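Local coordinates for probable ss-1,3-N-acetylglucosaminyltransferase (Staphylococcus aureus subsp. aureus N315, PDB 6H21), which is probably a glycosyltransferase of family 2, joining a GT-A fold to a helical TarS-type linker domain, and binds uridine-diphosphate-N-acetylglucosamine, at residues C[170-175]-C[201-206]; C[195-200]-C[246-251]; C[253-258]-C[269-274]; C[306-311]-C[328-333]. All coordinates share one frame; numbering follows the deposited sequence.

Contact 1. Residues C[170-175]-C[201-206]; sequences YALSVL and LFTIEF
The hydroxyl of Thr203 donates to the carbonyl of Leu172, with OG1 and O 2.9 Å apart, and this bond ties helix 198-207 to the loop ahead of strand 177-179. OG1 approaches from above the carbonyl plane, 54° out of it, not along a lone pair, and has a further weak bond with Asp199 O. With chi1 at -60°, the two branches of Thr203 divide the work: OG1 lies beside its own backbone N and turns to the loop, while CG2 is anti to that N and rests 3.8 Å from CD2 of Leu172. The tip of Leu172 also meets the helix one residue further on, its CD1 lying 4.1 Å from CD1 of Ile204. Val174 fits along the other flank of Thr203. Its CG1 is 3.5 Å from OG1 of Thr203 and 3.8 Å from CD1 of Phe202, which it approaches at a slant to the ring.

Outside this shell, Phe202 stacks on Phe190 and meets Phe178 edge-to-face, and Leu172 leans on Tyr274 of helix 264-281. Within the loop, Ser173 OG accepts from Leu175 N at 3.2 Å, with an N-H...O angle of 160°, forming an ST turn. Lys176 NZ holds the carbonyls of Ala171 and Ser173. Ser173 and Leu175 both touch the bound uridine-diphosphate-N-acetylglucosamine, so the loop has its back to the helix and its front to the ligand pocket. One hydroxyl bond in a mostly buried contact thus satisfies a loop carbonyl and probably helps hold this side of the pocket against helix 198-207.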
# COMPACT_ATOMS: atom_id res chain seq x y z
N TYR C 170 -27.02 -12.68 -2.00
CA TYR C 170 -26.12 -13.82 -1.80
C TYR C 170 -26.82 -15.14 -2.18
O TYR C 170 -26.31 -16.19 -1.90
CB TYR C 170 -25.61 -13.81 -0.36
CG TYR C 170 -24.75 -12.61 -0.08
CD1 TYR C 170 -25.31 -11.38 0.20
CD2 TYR C 170 -23.37 -12.68 -0.19
CE1 TYR C 170 -24.54 -10.25 0.40
CE2 TYR C 170 -22.57 -11.56 0.02
CZ TYR C 170 -23.16 -10.35 0.31
OH TYR C 170 -22.38 -9.24 0.51
N ALA C 171 -28.00 -15.06 -2.80
CA ALA C 171 -28.81 -16.22 -3.15
C ALA C 171 -29.54 -15.93 -4.47
O ALA C 171 -30.77 -15.89 -4.53
CB ALA C 171 -29.77 -16.52 -2.02
N LEU C 172 -28.76 -15.77 -5.53
CA LEU C 172 -29.24 -15.22 -6.78
C LEU C 172 -29.41 -16.30 -7.86
O LEU C 172 -29.66 -15.96 -9.02
CB LEU C 172 -28.24 -14.15 -7.22
CG LEU C 172 -28.32 -12.84 -6.47
CD1 LEU C 172 -27.27 -11.88 -7.01
CD2 LEU C 172 -29.71 -12.22 -6.52
N SER C 173 -29.36 -17.58 -7.49
CA SER C 173 -29.71 -18.65 -8.46
C SER C 173 -31.19 -18.48 -8.85
O SER C 173 -31.96 -17.88 -8.11
CB SER C 173 -29.46 -20.04 -7.92
OG SER C 173 -30.55 -20.49 -7.11
N VAL C 174 -31.57 -19.06 -9.98
CA VAL C 174 -32.95 -19.06 -10.42
C VAL C 174 -33.69 -20.31 -9.91
O VAL C 174 -34.82 -20.58 -10.38
CB VAL C 174 -33.04 -18.94 -11.95
CG1 VAL C 174 -32.37 -17.66 -12.42
CG2 VAL C 174 -32.46 -20.16 -12.64
N LEU C 175 -33.11 -21.03 -8.94
CA LEU C 175 -33.71 -22.28 -8.45
C LEU C 175 -34.73 -21.97 -7.34
O LEU C 175 -34.55 -22.27 -6.15
CB LEU C 175 -32.59 -23.23 -8.01
CG LEU C 175 -31.48 -23.40 -9.05
CD1 LEU C 175 -30.36 -24.26 -8.51
CD2 LEU C 175 -32.02 -23.98 -10.36
N LEU C 201 -28.29 -12.21 -13.30
CA LEU C 201 -28.90 -11.10 -14.00
C LEU C 201 -30.42 -11.31 -14.09
O LEU C 201 -31.16 -10.36 -13.87
CB LEU C 201 -28.28 -10.96 -15.39
CG LEU C 201 -28.96 -9.92 -16.28
CD1 LEU C 201 -28.99 -8.56 -15.61
CD2 LEU C 201 -28.26 -9.82 -17.64
N PHE C 202 -30.85 -12.54 -14.38
CA PHE C 202 -32.26 -12.87 -14.47
C PHE C 202 -32.94 -12.61 -13.11
O PHE C 202 -33.95 -11.95 -13.06
CB PHE C 202 -32.48 -14.30 -14.94
CG PHE C 202 -33.93 -14.70 -15.06
CD1 PHE C 202 -34.65 -15.08 -13.95
CD2 PHE C 202 -34.57 -14.66 -16.29
CE1 PHE C 202 -35.99 -15.44 -14.06
CE2 PHE C 202 -35.90 -15.01 -16.40
CZ PHE C 202 -36.61 -15.40 -15.29
N THR C 203 -32.35 -13.13 -12.02
CA THR C 203 -32.94 -12.96 -10.69
C THR C 203 -32.98 -11.48 -10.29
O THR C 203 -34.01 -11.01 -9.76
CB THR C 203 -32.22 -13.81 -9.64
OG1 THR C 203 -32.32 -15.18 -10.01
CG2 THR C 203 -32.81 -13.63 -8.25
N ILE C 204 -31.90 -10.73 -10.56
CA ILE C 204 -31.85 -9.29 -10.28
C ILE C 204 -32.92 -8.54 -11.10
O ILE C 204 -33.60 -7.68 -10.54
CB ILE C 204 -30.44 -8.72 -10.55
CG1 ILE C 204 -29.40 -9.28 -9.57
CG2 ILE C 204 -30.46 -7.19 -10.59
CD1 ILE C 204 -29.22 -8.49 -8.30
N GLU C 205 -33.02 -8.82 -12.41
CA GLU C 205 -34.04 -8.19 -13.27
C GLU C 205 -35.43 -8.45 -12.67
O GLU C 205 -36.28 -7.55 -12.63
CB GLU C 205 -33.96 -8.67 -14.73
CG GLU C 205 -32.78 -8.09 -15.50
CD GLU C 205 -32.66 -8.38 -17.00
OE1 GLU C 205 -33.17 -9.42 -17.47
OE2 GLU C 205 -32.01 -7.58 -17.71
N PHE C 206 -35.65 -9.68 -12.17
CA PHE C 206 -36.91 -10.04 -11.57
C PHE C 206 -37.15 -9.22 -10.30
O PHE C 206 -38.24 -8.66 -10.12
CB PHE C 206 -36.99 -11.53 -11.24
CG PHE C 206 -38.38 -11.99 -10.88
CD1 PHE C 206 -38.84 -11.89 -9.58
CD2 PHE C 206 -39.23 -12.49 -11.85
CE1 PHE C 206 -40.12 -12.31 -9.26
CE2 PHE C 206 -40.52 -12.90 -11.53
CZ PHE C 206 -40.96 -12.80 -10.23

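Contact 2. Residues C[195-200]-C[246-251]; sequences KTAEDQ and ATINEI. With UD1 (uridine-diphosphate-N-acetylglucosamine), chain X.
At the start of helix 198-207, where Ala197 is the N-cap residue, the chain packs on Thr247 of helix 242-256 beside the ligand pocket. Ala197, with positive phi (69°), turns its methyl to the neighbouring helix, and CB lies 3.6 Å from CG2 of Thr247. The same CG2 is 3.5 Å from the Ala197 carbonyl O. A turn along, CB of Gln200 meets CD1 of Ile251 at 4.0 Å.

Glu198 starts out away from the contact but bends at chi2 (-75°), which swings its carboxylate back across Thr247 at about a right angle. Its OE1 stops 3.7 Å from OG1 of Thr247 and has no polar partner in the model. OE2 accepts from Ser194 N, while Thr247 OG1 donates to Gln243 O.

Asp199, on the far side of the helix start, takes a hydrogen bond from O6' of uridine-diphosphate-N-acetylglucosamine to its OD2, 2.6 Å away. Arg94 forms a salt bridge with this same oxygen. Gln200 OE1 is bonded to the Tyr274 hydroxyl. Since Ile248 and Ile251 also touch Tyr274, helix 264-281 joins helices 198-207 and 242-256 here as a third packing partner.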
# COMPACT_ATOMS: atom_id res chain seq x y z
N LYS C 195 -21.25 -16.95 -20.42
CA LYS C 195 -21.28 -18.29 -19.85
C LYS C 195 -21.51 -18.22 -18.33
O LYS C 195 -21.92 -19.21 -17.72
CB LYS C 195 -19.98 -19.04 -20.14
N THR C 196 -21.26 -17.04 -17.73
CA THR C 196 -21.39 -16.85 -16.29
C THR C 196 -22.23 -15.60 -15.97
O THR C 196 -22.35 -14.65 -16.79
CB THR C 196 -20.01 -16.79 -15.62
OG1 THR C 196 -19.24 -15.76 -16.23
CG2 THR C 196 -19.26 -18.10 -15.74
N ALA C 197 -22.82 -15.65 -14.77
CA ALA C 197 -23.62 -14.58 -14.12
C ALA C 197 -24.98 -14.30 -14.81
O ALA C 197 -25.73 -13.43 -14.35
CB ALA C 197 -22.80 -13.32 -14.01
N GLU C 198 -25.35 -15.06 -15.86
CA GLU C 198 -26.65 -14.85 -16.55
C GLU C 198 -27.82 -15.10 -15.59
O GLU C 198 -28.86 -14.45 -15.68
CB GLU C 198 -26.85 -15.78 -17.74
CG GLU C 198 -25.73 -15.72 -18.76
CD GLU C 198 -25.73 -14.48 -19.63
OE1 GLU C 198 -26.12 -13.40 -19.13
OE2 GLU C 198 -25.37 -14.60 -20.83
N ASP C 199 -27.65 -16.08 -14.71
CA ASP C 199 -28.67 -16.47 -13.75
C ASP C 199 -28.83 -15.35 -12.71
O ASP C 199 -29.95 -14.98 -12.36
CB ASP C 199 -28.33 -17.83 -13.12
CG ASP C 199 -28.46 -18.99 -14.10
OD1 ASP C 199 -28.60 -18.73 -15.31
OD2 ASP C 199 -28.44 -20.16 -13.64
N GLN C 200 -27.71 -14.78 -12.25
CA GLN C 200 -27.76 -13.60 -11.36
C GLN C 200 -28.55 -12.45 -12.01
O GLN C 200 -29.36 -11.80 -11.36
CB GLN C 200 -26.35 -13.07 -11.07
CG GLN C 200 -25.50 -13.95 -10.17
CD GLN C 200 -24.20 -13.25 -9.84
OE1 GLN C 200 -24.17 -12.19 -9.21
NE2 GLN C 200 -23.09 -13.84 -10.27
N ALA C 246 -19.52 -7.70 -19.07
CA ALA C 246 -20.72 -7.18 -19.78
C ALA C 246 -22.00 -7.62 -19.05
O ALA C 246 -22.98 -6.88 -19.02
CB ALA C 246 -20.74 -7.64 -21.22
N THR C 247 -22.00 -8.81 -18.45
CA THR C 247 -23.14 -9.31 -17.70
C THR C 247 -23.29 -8.51 -16.39
O THR C 247 -24.39 -8.08 -16.05
CB THR C 247 -23.04 -10.81 -17.46
OG1 THR C 247 -23.04 -11.42 -18.75
CG2 THR C 247 -24.20 -11.36 -16.67
N ILE C 248 -22.16 -8.27 -15.71
CA ILE C 248 -22.16 -7.49 -14.47
C ILE C 248 -22.70 -6.08 -14.77
O ILE C 248 -23.49 -5.54 -14.01
CB ILE C 248 -20.76 -7.45 -13.82
CG1 ILE C 248 -20.21 -8.84 -13.51
CG2 ILE C 248 -20.77 -6.56 -12.58
CD1 ILE C 248 -21.08 -9.67 -12.62
N ASN C 249 -22.26 -5.49 -15.88
CA ASN C 249 -22.75 -4.19 -16.31
C ASN C 249 -24.29 -4.19 -16.36
O ASN C 249 -24.91 -3.24 -15.95
CB ASN C 249 -22.13 -3.75 -17.64
CG ASN C 249 -22.56 -2.36 -18.05
OD1 ASN C 249 -23.18 -2.17 -19.10
ND2 ASN C 249 -22.33 -1.40 -17.18
N GLU C 250 -24.91 -5.27 -16.84
CA GLU C 250 -26.36 -5.35 -16.99
C GLU C 250 -27.05 -5.44 -15.63
O GLU C 250 -28.17 -4.95 -15.47
CB GLU C 250 -26.75 -6.52 -17.91
CG GLU C 250 -26.26 -6.35 -19.34
CD GLU C 250 -26.88 -5.22 -20.14
OE1 GLU C 250 -28.09 -4.97 -19.97
OE2 GLU C 250 -26.15 -4.58 -20.96
N ILE C 251 -26.37 -6.03 -14.64
CA ILE C 251 -26.90 -6.11 -13.28
C ILE C 251 -27.05 -4.69 -12.71
O ILE C 251 -28.13 -4.32 -12.21
CB ILE C 251 -26.03 -7.03 -12.41
CG1 ILE C 251 -26.27 -8.50 -12.78
CG2 ILE C 251 -26.24 -6.76 -10.93
CD1 ILE C 251 -25.21 -9.43 -12.27
C1' UD1 X . -24.43 -24.04 -11.87
C2' UD1 X . -24.98 -23.20 -10.71
C3' UD1 X . -26.51 -23.25 -10.72
C4' UD1 X . -27.02 -22.81 -12.09
C5' UD1 X . -26.33 -23.56 -13.23
C6' UD1 X . -26.75 -23.04 -14.61
C7' UD1 X . -23.57 -23.06 -8.69
C8' UD1 X . -23.19 -23.73 -7.40
N2' UD1 X . -24.47 -23.70 -9.43
O1' UD1 X . -24.87 -25.39 -11.68
O3' UD1 X . -27.03 -22.40 -9.69
O4' UD1 X . -28.43 -23.06 -12.15
O5' UD1 X . -24.89 -23.51 -13.11
O6' UD1 X . -26.58 -21.63 -14.72
O7' UD1 X . -23.08 -22.00 -9.03
N1 UD1 X . -27.52 -27.45 -19.58
C2 UD1 X . -28.07 -27.06 -20.82
N3 UD1 X . -27.32 -26.99 -21.92
C4 UD1 X . -26.03 -27.28 -21.88
C5 UD1 X . -25.44 -27.67 -20.68
C6 UD1 X . -26.20 -27.74 -19.51
O2 UD1 X . -29.27 -26.77 -20.92
O4 UD1 X . -25.39 -27.21 -22.95
C1B UD1 X . -28.41 -27.48 -18.43
C2B UD1 X . -28.25 -28.71 -17.55
O2' UD1 X . -28.90 -29.84 -18.11
C3B UD1 X . -28.86 -28.22 -16.24
C4B UD1 X . -28.57 -26.72 -16.24
O4B UD1 X . -28.19 -26.36 -17.58
O3B UD1 X . -30.28 -28.44 -16.24
C5B UD1 X . -27.44 -26.35 -15.30
O5B UD1 X . -26.37 -27.26 -15.50
PA UD1 X . -25.61 -27.96 -14.28
O1A UD1 X . -24.58 -28.86 -14.90
O2A UD1 X . -26.57 -28.48 -13.21
O3A UD1 X . -24.86 -26.70 -13.69
PB UD1 X . -24.14 -26.67 -12.27
O1B UD1 X . -22.69 -26.37 -12.50
O2B UD1 X . -24.51 -27.86 -11.40

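Contact 3. Residues C[253-258]-C[269-274]; sequences KAIYKS and QLAGKY
The Tyr256 ring meets the methyl of Ala271 at a slant. Ala271 CB lies 3.5 Å from CE2 and 3.6 Å from OH of Tyr256, so the hydroxyl end of the ring is what meets helix 264-281. That hydroxyl is hydrogen-bonded to His268 ND1, which probably limits how far the ring can turn. The other flat group, Tyr274, enters the contact through its CB alone, 4.3 Å from CD1 of Ile255. Its CG is anti to the backbone N (chi1 -177°), and this carries the ring away toward Ile248 and Ile251.

Between the two tyrosines lies Ile255. Its CG2 branch touches CB of Leu270 at 3.9 Å and comes within 4.1 Å of Ala271 N, while CD1 reaches on to the next turn. The side chains of Ile255 and Leu270 cross obliquely.

Helices 242-256 and 264-281 run roughly antiparallel here, a helical hairpin of the linker region. Near its bend, Ser258 OG is bonded to Met208 O and to Tyr261 N. No hydrogen bond links the two segments directly, so the hairpin is held at this point by apolar packing, with small Ala271 allowing the ring and the isoleucine to come close.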
# COMPACT_ATOMS: atom_id res chain seq x y z
N LYS C 253 -27.15 -1.85 -14.40
CA LYS C 253 -28.14 -1.17 -15.24
C LYS C 253 -29.56 -1.50 -14.76
O LYS C 253 -30.38 -0.59 -14.67
CB LYS C 253 -28.00 -1.52 -16.73
CG LYS C 253 -26.76 -0.96 -17.42
CD LYS C 253 -26.95 -0.58 -18.87
CE LYS C 253 -26.83 -1.74 -19.85
N ALA C 254 -29.82 -2.76 -14.42
CA ALA C 254 -31.14 -3.22 -13.94
C ALA C 254 -31.50 -2.55 -12.62
O ALA C 254 -32.64 -2.16 -12.40
CB ALA C 254 -31.21 -4.73 -13.80
N ILE C 255 -30.51 -2.40 -11.74
CA ILE C 255 -30.74 -1.74 -10.46
C ILE C 255 -31.11 -0.27 -10.69
O ILE C 255 -32.07 0.25 -10.13
CB ILE C 255 -29.50 -1.89 -9.56
CG1 ILE C 255 -29.36 -3.33 -9.08
CG2 ILE C 255 -29.54 -0.89 -8.41
CD1 ILE C 255 -28.08 -3.59 -8.32
N TYR C 256 -30.34 0.41 -11.55
CA TYR C 256 -30.47 1.86 -11.69
C TYR C 256 -31.70 2.24 -12.52
O TYR C 256 -32.09 3.41 -12.48
CB TYR C 256 -29.19 2.48 -12.24
CG TYR C 256 -28.22 2.81 -11.14
CD1 TYR C 256 -28.36 3.97 -10.39
CD2 TYR C 256 -27.19 1.93 -10.81
CE1 TYR C 256 -27.48 4.27 -9.36
CE2 TYR C 256 -26.32 2.21 -9.77
CZ TYR C 256 -26.47 3.38 -9.05
OH TYR C 256 -25.59 3.65 -8.06
N LYS C 257 -32.29 1.26 -13.24
CA LYS C 257 -33.56 1.47 -13.96
C LYS C 257 -34.75 0.87 -13.19
O LYS C 257 -35.80 0.79 -13.75
CB LYS C 257 -33.60 0.76 -15.32
CG LYS C 257 -32.83 1.43 -16.45
CD LYS C 257 -32.36 0.42 -17.49
N SER C 258 -34.58 0.42 -11.94
CA SER C 258 -35.69 -0.31 -11.26
C SER C 258 -36.94 0.57 -11.16
O SER C 258 -36.87 1.65 -10.58
CB SER C 258 -35.26 -0.76 -9.90
OG SER C 258 -36.36 -1.32 -9.20
N GLN C 269 -27.71 2.49 -2.85
CA GLN C 269 -27.56 1.53 -1.76
C GLN C 269 -27.56 0.11 -2.30
O GLN C 269 -26.73 -0.69 -1.91
CB GLN C 269 -28.69 1.68 -0.73
CG GLN C 269 -28.52 0.75 0.45
CD GLN C 269 -29.76 0.71 1.31
OE1 GLN C 269 -30.88 0.55 0.82
NE2 GLN C 269 -29.56 0.86 2.61
N LEU C 270 -28.51 -0.21 -3.19
CA LEU C 270 -28.58 -1.57 -3.76
C LEU C 270 -27.31 -1.88 -4.56
O LEU C 270 -26.80 -2.99 -4.51
CB LEU C 270 -29.84 -1.67 -4.62
CG LEU C 270 -31.15 -1.73 -3.84
CD1 LEU C 270 -32.32 -1.51 -4.77
CD2 LEU C 270 -31.28 -3.06 -3.11
N ALA C 271 -26.85 -0.91 -5.35
CA ALA C 271 -25.66 -1.01 -6.16
C ALA C 271 -24.42 -1.26 -5.29
O ALA C 271 -23.58 -2.08 -5.63
CB ALA C 271 -25.53 0.23 -7.00
N GLY C 272 -24.32 -0.55 -4.15
CA GLY C 272 -23.24 -0.73 -3.18
C GLY C 272 -23.26 -2.10 -2.52
O GLY C 272 -22.22 -2.74 -2.29
N LYS C 273 -24.46 -2.57 -2.17
CA LYS C 273 -24.60 -3.90 -1.60
C LYS C 273 -24.20 -4.97 -2.63
O LYS C 273 -23.60 -5.99 -2.26
CB LYS C 273 -26.02 -4.11 -1.07
CG LYS C 273 -26.36 -3.21 0.11
CD LYS C 273 -25.51 -3.46 1.34
CE LYS C 273 -25.59 -2.30 2.32
NZ LYS C 273 -24.92 -2.63 3.60
N TYR C 274 -24.52 -4.73 -3.90
CA TYR C 274 -24.15 -5.70 -4.94
C TYR C 274 -22.62 -5.69 -5.11
O TYR C 274 -22.00 -6.75 -5.26
CB TYR C 274 -24.85 -5.48 -6.29
CG TYR C 274 -24.45 -6.57 -7.24
CD1 TYR C 274 -25.03 -7.83 -7.16
CD2 TYR C 274 -23.37 -6.41 -8.08
CE1 TYR C 274 -24.59 -8.88 -7.96
CE2 TYR C 274 -22.89 -7.47 -8.85
CZ TYR C 274 -23.51 -8.71 -8.79
OH TYR C 274 -23.04 -9.75 -9.56

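Contact 4. Residues C[306-311]-C[328-333]; sequences KTINKV and EAIRQN
Arg331 keeps its chain extended from CG to NE, and Asn309, with chi1 -83°, swings its amide back to meet it. The partners are a type I beta turn from Ile308 to Val311 at the end of segment 306-311, and the last turn of helix 324-332, which closes in a Schellman motif at Asn333. Both belong to the helical linker region.

The Asn309 amide is held at both ends. ND2 donates to Arg331 O at 2.9 Å, almost straight at 176° and onto a lone pair. OD1 receives Arg331 NH2 at 3.3 Å, also on a lone pair, with the amide and guanidinium planes 34° apart. NH1 of Arg331 donates to Val311 O at 3.1 Å, from above that carbonyl plane, with a weaker bond from NH2 to the same oxygen. NE carries a salt bridge to Asp316, which probably offsets the charge and fixes the guanidinium.

CG1 of Ile308 packs on CG2 of Ile330, 4.1 Å away. Gln332 NE2 donates to Glu328 OE2 at 2.8 Å and is also bonded to Tyr294 OH of a second subunit. Over one face of the guanidinium sits the CG2 methyl of Ile308, 3.8 Å above the plane and centred on it.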
# COMPACT_ATOMS: atom_id res chain seq x y z
N LYS C 306 -13.39 -0.84 -16.22
CA LYS C 306 -14.37 -0.25 -17.19
C LYS C 306 -15.83 -0.40 -16.69
O LYS C 306 -16.65 0.53 -16.79
CB LYS C 306 -14.21 -0.92 -18.55
CG LYS C 306 -13.04 -0.42 -19.40
CD LYS C 306 -13.10 -0.91 -20.86
N THR C 307 -16.18 -1.59 -16.21
CA THR C 307 -17.53 -1.87 -15.72
C THR C 307 -17.84 -1.09 -14.43
O THR C 307 -18.95 -0.51 -14.29
CB THR C 307 -17.72 -3.37 -15.46
OG1 THR C 307 -17.54 -4.04 -16.71
CG2 THR C 307 -19.08 -3.70 -14.89
N ILE C 308 -16.91 -1.11 -13.46
CA ILE C 308 -17.19 -0.46 -12.17
C ILE C 308 -17.29 1.06 -12.37
O ILE C 308 -18.05 1.72 -11.67
CB ILE C 308 -16.19 -0.86 -11.07
CG1 ILE C 308 -16.28 -2.36 -10.78
CG2 ILE C 308 -16.41 -0.07 -9.79
CD1 ILE C 308 -17.62 -2.76 -10.22
N ASN C 309 -16.57 1.61 -13.37
CA ASN C 309 -16.53 3.05 -13.58
C ASN C 309 -17.81 3.55 -14.24
O ASN C 309 -17.98 4.74 -14.40
CB ASN C 309 -15.29 3.51 -14.34
CG ASN C 309 -14.11 3.66 -13.39
OD1 ASN C 309 -14.31 3.98 -12.23
ND2 ASN C 309 -12.92 3.34 -13.86
N LYS C 310 -18.70 2.64 -14.62
CA LYS C 310 -20.03 3.04 -15.07
C LYS C 310 -21.00 3.09 -13.88
O LYS C 310 -22.15 3.47 -14.03
CB LYS C 310 -20.51 2.07 -16.14
CG LYS C 310 -19.73 2.15 -17.44
CD LYS C 310 -20.14 1.05 -18.40
CE LYS C 310 -19.28 1.03 -19.65
NZ LYS C 310 -19.73 -0.05 -20.56
N VAL C 311 -20.54 2.67 -12.70
CA VAL C 311 -21.39 2.67 -11.52
C VAL C 311 -21.13 3.98 -10.80
O VAL C 311 -19.99 4.35 -10.60
CB VAL C 311 -21.12 1.44 -10.64
CG1 VAL C 311 -22.07 1.39 -9.45
CG2 VAL C 311 -21.20 0.16 -11.44
N GLU C 328 -11.35 1.22 -4.71
CA GLU C 328 -10.72 2.39 -5.33
C GLU C 328 -9.63 1.94 -6.31
O GLU C 328 -9.46 2.53 -7.33
CB GLU C 328 -10.20 3.37 -4.28
CG GLU C 328 -9.84 4.72 -4.89
CD GLU C 328 -10.95 5.37 -5.69
OE1 GLU C 328 -12.07 5.47 -5.15
OE2 GLU C 328 -10.73 5.76 -6.86
N ALA C 329 -8.86 0.91 -5.95
CA ALA C 329 -7.80 0.43 -6.80
C ALA C 329 -8.37 -0.09 -8.13
O ALA C 329 -7.79 0.15 -9.17
CB ALA C 329 -6.99 -0.62 -6.08
N ILE C 330 -9.50 -0.80 -8.07
CA ILE C 330 -10.20 -1.26 -9.29
C ILE C 330 -10.65 -0.05 -10.11
O ILE C 330 -10.43 -0.01 -11.34
CB ILE C 330 -11.34 -2.23 -8.95
CG1 ILE C 330 -10.76 -3.51 -8.35
CG2 ILE C 330 -12.21 -2.51 -10.18
CD1 ILE C 330 -11.74 -4.33 -7.57
N ARG C 331 -11.25 0.95 -9.46
CA ARG C 331 -11.68 2.16 -10.18
C ARG C 331 -10.49 2.81 -10.88
O ARG C 331 -10.64 3.29 -11.99
CB ARG C 331 -12.38 3.19 -9.28
CG ARG C 331 -13.76 2.77 -8.80
CD ARG C 331 -14.56 3.92 -8.23
NE ARG C 331 -15.94 3.56 -7.92
CZ ARG C 331 -16.96 3.60 -8.76
NH1 ARG C 331 -18.16 3.27 -8.33
NH2 ARG C 331 -16.76 3.94 -10.02
N GLN C 332 -9.33 2.84 -10.22
CA GLN C 332 -8.13 3.50 -10.75
C GLN C 332 -7.41 2.61 -11.78
O GLN C 332 -6.47 3.08 -12.40
CB GLN C 332 -7.15 3.85 -9.62
CG GLN C 332 -7.71 4.87 -8.62
CD GLN C 332 -7.98 6.22 -9.23
OE1 GLN C 332 -7.30 6.63 -10.16
NE2 GLN C 332 -8.99 6.90 -8.75
N ASN C 333 -7.82 1.34 -11.93
CA ASN C 333 -7.23 0.41 -12.92
C ASN C 333 -5.74 0.23 -12.59
O ASN C 333 -4.90 0.31 -13.45
CB ASN C 333 -7.50 0.87 -14.36
CG ASN C 333 -7.28 -0.19 -15.42
OD1 ASN C 333 -7.32 -1.40 -15.16
ND2 ASN C 333 -7.09 0.25 -16.66
O HOH W 1 -18.54 6.14 -11.60

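Contacts 1 and 2 follow one another along helix 198-207, their centres about 10 Å apart, and both reach the pocket: Ser173 and Leu175 from the first, Asp199 from the second. They touch directly, Leu201 CD1 lying 3.8 Å from Ile251 N. Contact 3 is about 13 Å, centre to centre, from each of them and is joined to both through Tyr274, whose OH is 3.5 Å from Ile251 CD1 and whose CE1 is 4.1 Å from Leu172 CD1. Contact 4 lies farther out, about 24 Å from contact 1 between centres, yet Thr307 CG2 comes within 4.0 Å of Ile248 CG2 in contact 2. Helix 242-256 therefore lies between the pocket side and the outer linker helices.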